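Isomerase/lactonizing enzyme (Agrobacterium tumefaciens, PDB 1RVK) binds magnesium and belongs to the enolase superfamily, probably acting on a carboxylate substrate like its relatives mandelate racemase and muconate lactonizing enzyme, though its own reaction is not established. Local coordinates at residues V161-P175 against V197-H209. Residues are numbered along the deposited sequence; the frame is centred on the assembly and turned at random.
Sequences VKRGYKGIKLHTWMP and VGPDIRLMIDAFH. With MG (magnesium ion), chain B.
With CG anti to the backbone N (chi1 -174°), Asp206 sends its carboxylate to the metal, while His171, its CG anti to the carbonyl carbon (chi1 -80°), lays its imidazole beside it, one ring face over Asp206 CB. Asp206 OD1 binds the magnesium ion at 2.1 Å, and Glu232 and Glu258 supply the other protein ligands. Ring and carboxylate planes stand 47° apart. A metal-bound water meets His171 NE2 at the ring edge and accepts from Lys169 NZ, whose bent chain crosses the aspartate side chain; Lys169 NZ also forms salt bridges with Glu232 and Glu329.

Leading up to this site, strands 167-171 and 202-206 run parallel. Ile168 N donates a hydrogen bond to Arg202 O at 2.9 Å, and Asp206 N one to Leu170 O at 2.8 Å. On the face of Ile168, Leu170, Leu203 and Ile205, Leu203 CD2 packs on Ile168 CB at 3.8 Å; at the end of the strand Ile205 CD1 meets Thr172 CG2 at 3.5 Å. Past the strands, extended Met174, a selenomethionine, crosses the His209 ring at about a right angle, Met174 SE 3.7 Å from His209 NE2.

This is one beta-alpha-beta crossover of the TIM-like barrel, with the metal at the C-terminal strand ends: helix 183-197 joins the two strands and, with helix 150-163, covers the Leu170 face, while strands 130-137 and 230-232 flank the pair.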
loop_
_atom_site.group_PDB
_atom_site.type_symbol
_atom_site.label_atom_id
_atom_site.label_comp_id
_atom_site.label_asym_id
_atom_site.label_seq_id
_atom_site.Cartn_x
_atom_site.Cartn_y
_atom_site.Cartn_z
ATOM N N VAL A 161 -12.962 -16.306 -1.901
ATOM C CA VAL A 161 -12.546 -17.554 -1.272
ATOM C C VAL A 161 -12.344 -18.591 -2.372
ATOM O O VAL A 161 -11.390 -19.367 -2.344
ATOM C CB VAL A 161 -13.603 -18.054 -0.257
ATOM C CG1 VAL A 161 -13.270 -19.467 0.200
ATOM C CG2 VAL A 161 -13.639 -17.118 0.949
ATOM N N LYS A 162 -13.243 -18.589 -3.350
ATOM C CA LYS A 162 -13.146 -19.519 -4.469
ATOM C C LYS A 162 -11.832 -19.289 -5.223
ATOM O O LYS A 162 -11.193 -20.242 -5.676
ATOM C CB LYS A 162 -14.335 -19.326 -5.416
ATOM C CG LYS A 162 -14.366 -20.289 -6.594
ATOM C CD LYS A 162 -15.593 -20.044 -7.466
ATOM C CE LYS A 162 -15.644 -21.005 -8.645
ATOM N NZ LYS A 162 -14.453 -20.869 -9.530
ATOM N N ARG A 163 -11.434 -18.025 -5.348
ATOM C CA ARG A 163 -10.196 -17.659 -6.037
ATOM C C ARG A 163 -8.962 -18.190 -5.310
ATOM O O ARG A 163 -7.919 -18.411 -5.925
ATOM C CB ARG A 163 -10.091 -16.135 -6.168
ATOM C CG ARG A 163 -8.773 -15.637 -6.752
ATOM C CD ARG A 163 -8.566 -16.081 -8.193
ATOM N NE ARG A 163 -7.299 -15.586 -8.734
ATOM C CZ ARG A 163 -6.108 -16.128 -8.486
ATOM N NH1 ARG A 163 -6.004 -17.197 -7.709
ATOM N NH2 ARG A 163 -5.015 -15.593 -9.015
ATOM N N GLY A 164 -9.076 -18.378 -4.000
ATOM C CA GLY A 164 -7.952 -18.900 -3.245
ATOM C C GLY A 164 -7.495 -18.066 -2.064
ATOM O O GLY A 164 -6.661 -18.515 -1.285
ATOM N N TYR A 165 -8.029 -16.856 -1.929
ATOM C CA TYR A 165 -7.650 -15.985 -0.818
ATOM C C TYR A 165 -7.969 -16.645 0.521
ATOM O O TYR A 165 -9.079 -17.133 0.723
ATOM C CB TYR A 165 -8.400 -14.651 -0.915
ATOM C CG TYR A 165 -7.922 -13.749 -2.032
ATOM C CD1 TYR A 165 -6.728 -13.039 -1.915
ATOM C CD2 TYR A 165 -8.668 -13.595 -3.202
ATOM C CE1 TYR A 165 -6.289 -12.193 -2.931
ATOM C CE2 TYR A 165 -8.233 -12.749 -4.232
ATOM C CZ TYR A 165 -7.043 -12.053 -4.085
ATOM O OH TYR A 165 -6.603 -11.214 -5.082
ATOM N N LYS A 166 -6.994 -16.656 1.428
ATOM C CA LYS A 166 -7.181 -17.241 2.754
ATOM C C LYS A 166 -7.569 -16.165 3.769
ATOM O O LYS A 166 -7.918 -16.464 4.913
ATOM C CB LYS A 166 -5.902 -17.946 3.210
ATOM C CG LYS A 166 -5.622 -19.270 2.498
ATOM C CD LYS A 166 -4.331 -19.894 3.017
ATOM C CE LYS A 166 -4.222 -21.374 2.669
ATOM N NZ LYS A 166 -4.271 -21.649 1.212
ATOM N N GLY A 167 -7.504 -14.913 3.334
ATOM C CA GLY A 167 -7.862 -13.794 4.187
ATOM C C GLY A 167 -8.596 -12.764 3.350
ATOM O O GLY A 167 -8.369 -12.675 2.148
ATOM N N ILE A 168 -9.474 -11.990 3.979
ATOM C CA ILE A 168 -10.248 -10.970 3.276
ATOM C C ILE A 168 -10.406 -9.740 4.155
ATOM O O ILE A 168 -10.762 -9.864 5.326
ATOM C CB ILE A 168 -11.667 -11.487 2.940
ATOM C CG1 ILE A 168 -11.571 -12.696 2.011
ATOM C CG2 ILE A 168 -12.494 -10.376 2.282
ATOM C CD1 ILE A 168 -12.895 -13.410 1.804
ATOM N N LYS A 169 -10.144 -8.559 3.598
ATOM C CA LYS A 169 -10.309 -7.331 4.370
ATOM C C LYS A 169 -11.360 -6.442 3.727
ATOM O O LYS A 169 -11.318 -6.175 2.526
ATOM C CB LYS A 169 -8.998 -6.544 4.478
ATOM C CG LYS A 169 -9.118 -5.353 5.438
ATOM C CD LYS A 169 -7.782 -4.669 5.709
ATOM C CE LYS A 169 -7.359 -3.759 4.563
ATOM N NZ LYS A 169 -5.998 -3.185 4.800
ATOM N N LEU A 170 -12.312 -5.983 4.528
ATOM C CA LEU A 170 -13.345 -5.107 4.001
ATOM C C LEU A 170 -13.013 -3.652 4.265
ATOM O O LEU A 170 -12.517 -3.312 5.338
ATOM C CB LEU A 170 -14.698 -5.374 4.665
ATOM C CG LEU A 170 -15.406 -6.727 4.660
ATOM C CD1 LEU A 170 -16.798 -6.522 5.243
ATOM C CD2 LEU A 170 -15.512 -7.278 3.249
ATOM N N HIS A 171 -13.256 -2.805 3.270
ATOM C CA HIS A 171 -13.124 -1.362 3.436
ATOM C C HIS A 171 -14.614 -1.060 3.312
ATOM O O HIS A 171 -15.216 -1.381 2.287
ATOM C CB HIS A 171 -12.369 -0.684 2.281
ATOM C CG HIS A 171 -10.879 -0.813 2.365
ATOM N ND1 HIS A 171 -10.194 -1.901 1.868
ATOM C CD2 HIS A 171 -9.939 0.017 2.883
ATOM C CE1 HIS A 171 -8.898 -1.737 2.074
ATOM N NE2 HIS A 171 -8.717 -0.581 2.688
ATOM N N THR A 172 -15.223 -0.484 4.343
ATOM C CA THR A 172 -16.651 -0.213 4.277
ATOM C C THR A 172 -17.024 1.155 3.706
ATOM O O THR A 172 -16.184 1.830 3.112
ATOM C CB THR A 172 -17.309 -0.454 5.656
ATOM O OG1 THR A 172 -16.467 0.062 6.696
ATOM C CG2 THR A 172 -17.503 -1.951 5.879
ATOM N N TRP A 173 -18.281 1.555 3.870
ATOM C CA TRP A 173 -18.773 2.818 3.311
ATOM C C TRP A 173 -18.252 4.102 3.945
ATOM O O TRP A 173 -18.226 4.247 5.169
ATOM C CB TRP A 173 -20.300 2.830 3.342
ATOM C CG TRP A 173 -20.918 1.714 2.560
ATOM C CD1 TRP A 173 -21.218 1.710 1.225
ATOM C CD2 TRP A 173 -21.313 0.435 3.065
ATOM N NE1 TRP A 173 -21.778 0.504 0.870
ATOM C CE2 TRP A 173 -21.846 -0.298 1.979
ATOM C CE3 TRP A 173 -21.267 -0.167 4.331
ATOM C CZ2 TRP A 173 -22.331 -1.602 2.119
ATOM C CZ3 TRP A 173 -21.751 -1.468 4.472
ATOM C CH2 TRP A 173 -22.276 -2.169 3.369
HETATM N N MSE A 174 -17.869 5.047 3.090
HETATM C CA MSE A 174 -17.342 6.328 3.537
HETATM C C MSE A 174 -17.852 7.459 2.648
HETATM O O MSE A 174 -18.137 7.252 1.468
HETATM C CB MSE A 174 -15.811 6.301 3.480
HETATM C CG MSE A 174 -15.177 5.144 4.239
HETATM SE SE MSE A 174 -13.247 5.186 4.141
HETATM C CE MSE A 174 -12.899 3.326 4.509
ATOM N N PRO A 175 -17.988 8.673 3.204
ATOM C CA PRO A 175 -18.464 9.754 2.334
ATOM C C PRO A 175 -17.446 9.924 1.201
ATOM O O PRO A 175 -16.279 9.565 1.353
ATOM C CB PRO A 175 -18.530 10.958 3.275
ATOM C CG PRO A 175 -17.538 10.623 4.354
ATOM C CD PRO A 175 -17.758 9.151 4.576
ATOM N N VAL A 197 -18.405 -16.914 4.501
ATOM C CA VAL A 197 -17.152 -17.649 4.389
ATOM C C VAL A 197 -16.855 -18.660 5.491
ATOM O O VAL A 197 -15.978 -19.510 5.333
ATOM C CB VAL A 197 -15.956 -16.674 4.292
ATOM C CG1 VAL A 197 -16.167 -15.719 3.130
ATOM C CG2 VAL A 197 -15.796 -15.908 5.595
ATOM N N GLY A 198 -17.575 -18.571 6.602
ATOM C CA GLY A 198 -17.336 -19.498 7.692
ATOM C C GLY A 198 -16.297 -18.972 8.665
ATOM O O GLY A 198 -15.756 -17.885 8.465
ATOM N N PRO A 199 -15.982 -19.732 9.723
ATOM C CA PRO A 199 -15.004 -19.344 10.744
ATOM C C PRO A 199 -13.525 -19.583 10.430
ATOM O O PRO A 199 -12.658 -19.134 11.181
ATOM C CB PRO A 199 -15.455 -20.154 11.951
ATOM C CG PRO A 199 -15.850 -21.443 11.312
ATOM C CD PRO A 199 -16.658 -20.986 10.106
ATOM N N ASP A 200 -13.232 -20.271 9.331
ATOM C CA ASP A 200 -11.847 -20.578 8.980
ATOM C C ASP A 200 -11.120 -19.571 8.089
ATOM O O ASP A 200 -9.903 -19.644 7.928
ATOM C CB ASP A 200 -11.780 -21.971 8.356
ATOM C CG ASP A 200 -12.155 -23.062 9.341
ATOM O OD1 ASP A 200 -12.366 -24.214 8.907
ATOM O OD2 ASP A 200 -12.231 -22.765 10.552
ATOM N N ILE A 201 -11.857 -18.639 7.501
ATOM C CA ILE A 201 -11.246 -17.619 6.658
ATOM C C ILE A 201 -10.944 -16.426 7.566
ATOM O O ILE A 201 -11.784 -16.033 8.367
ATOM C CB ILE A 201 -12.208 -17.188 5.524
ATOM C CG1 ILE A 201 -12.479 -18.380 4.599
ATOM C CG2 ILE A 201 -11.620 -16.024 4.738
ATOM C CD1 ILE A 201 -11.238 -18.927 3.902
ATOM N N ARG A 202 -9.742 -15.867 7.461
ATOM C CA ARG A 202 -9.377 -14.726 8.294
ATOM C C ARG A 202 -10.020 -13.453 7.747
ATOM O O ARG A 202 -9.977 -13.189 6.544
ATOM C CB ARG A 202 -7.850 -14.595 8.374
ATOM C CG ARG A 202 -7.211 -15.672 9.254
ATOM C CD ARG A 202 -5.689 -15.660 9.180
ATOM N NE ARG A 202 -5.095 -16.679 10.043
ATOM C CZ ARG A 202 -4.928 -16.544 11.356
ATOM N NH1 ARG A 202 -5.307 -15.427 11.963
ATOM N NH2 ARG A 202 -4.380 -17.524 12.062
ATOM N N LEU A 203 -10.621 -12.672 8.642
ATOM C CA LEU A 203 -11.319 -11.450 8.249
ATOM C C LEU A 203 -10.845 -10.207 8.975
ATOM O O LEU A 203 -10.533 -10.245 10.166
ATOM C CB LEU A 203 -12.823 -11.609 8.488
ATOM C CG LEU A 203 -13.519 -12.733 7.720
ATOM C CD1 LEU A 203 -15.001 -12.787 8.095
ATOM C CD2 LEU A 203 -13.358 -12.486 6.235
HETATM N N MSE A 204 -10.810 -9.095 8.247
HETATM C CA MSE A 204 -10.394 -7.830 8.820
HETATM C C MSE A 204 -11.232 -6.688 8.274
HETATM O O MSE A 204 -11.880 -6.821 7.233
HETATM C CB MSE A 204 -8.909 -7.609 8.558
HETATM C CG MSE A 204 -8.070 -8.676 9.247
HETATM SE SE MSE A 204 -7.590 -10.090 8.046
HETATM C CE MSE A 204 -6.254 -8.948 7.341
ATOM N N ILE A 205 -11.231 -5.570 8.990
ATOM C CA ILE A 205 -12.021 -4.417 8.585
ATOM C C ILE A 205 -11.249 -3.115 8.704
ATOM O O ILE A 205 -10.590 -2.857 9.710
ATOM C CB ILE A 205 -13.325 -4.313 9.436
ATOM C CG1 ILE A 205 -14.061 -3.005 9.135
ATOM C CG2 ILE A 205 -12.994 -4.399 10.917
ATOM C CD1 ILE A 205 -14.728 -2.966 7.791
ATOM N N ASP A 206 -11.339 -2.313 7.649
ATOM C CA ASP A 206 -10.700 -1.006 7.573
ATOM C C ASP A 206 -11.874 -0.077 7.273
ATOM O O ASP A 206 -12.201 0.182 6.117
ATOM C CB ASP A 206 -9.683 -1.002 6.431
ATOM C CG ASP A 206 -8.860 0.269 6.371
ATOM O OD1 ASP A 206 -7.993 0.339 5.491
ATOM O OD2 ASP A 206 -9.070 1.193 7.180
ATOM N N ALA A 207 -12.520 0.399 8.331
ATOM C CA ALA A 207 -13.690 1.258 8.195
ATOM C C ALA A 207 -13.363 2.739 8.086
ATOM O O ALA A 207 -12.199 3.125 8.043
ATOM C CB ALA A 207 -14.631 1.021 9.370
ATOM N N PHE A 208 -14.410 3.556 8.020
ATOM C CA PHE A 208 -14.289 5.015 7.948
ATOM C C PHE A 208 -13.136 5.455 8.863
ATOM O O PHE A 208 -13.152 5.197 10.064
ATOM C CB PHE A 208 -15.624 5.623 8.385
ATOM C CG PHE A 208 -15.631 7.116 8.451
ATOM C CD1 PHE A 208 -15.745 7.762 9.679
ATOM C CD2 PHE A 208 -15.571 7.882 7.290
ATOM C CE1 PHE A 208 -15.803 9.154 9.748
ATOM C CE2 PHE A 208 -15.626 9.273 7.350
ATOM C CZ PHE A 208 -15.744 9.908 8.580
ATOM N N HIS A 209 -12.142 6.128 8.286
ATOM C CA HIS A 209 -10.938 6.543 9.012
ATOM C C HIS A 209 -11.034 7.676 10.029
ATOM O O HIS A 209 -10.008 8.078 10.584
ATOM C CB HIS A 209 -9.843 6.926 8.013
ATOM C CG HIS A 209 -9.739 6.010 6.835
ATOM N ND1 HIS A 209 -9.418 4.675 6.950
ATOM C CD2 HIS A 209 -9.878 6.250 5.509
ATOM C CE1 HIS A 209 -9.361 4.133 5.747
ATOM N NE2 HIS A 209 -9.636 5.068 4.854
HETATM MG MG MG B . -5.976 0.919 5.373
HETATM O O HOH W 1 -7.654 -18.918 6.222
HETATM O O HOH W 2 -5.922 -0.544 3.608
HETATM O O HOH W 3 -17.103 2.604 7.195
HETATM O O HOH W 4 -6.489 2.356 7.003
HETATM O O HOH W 5 -6.242 2.546 3.786
#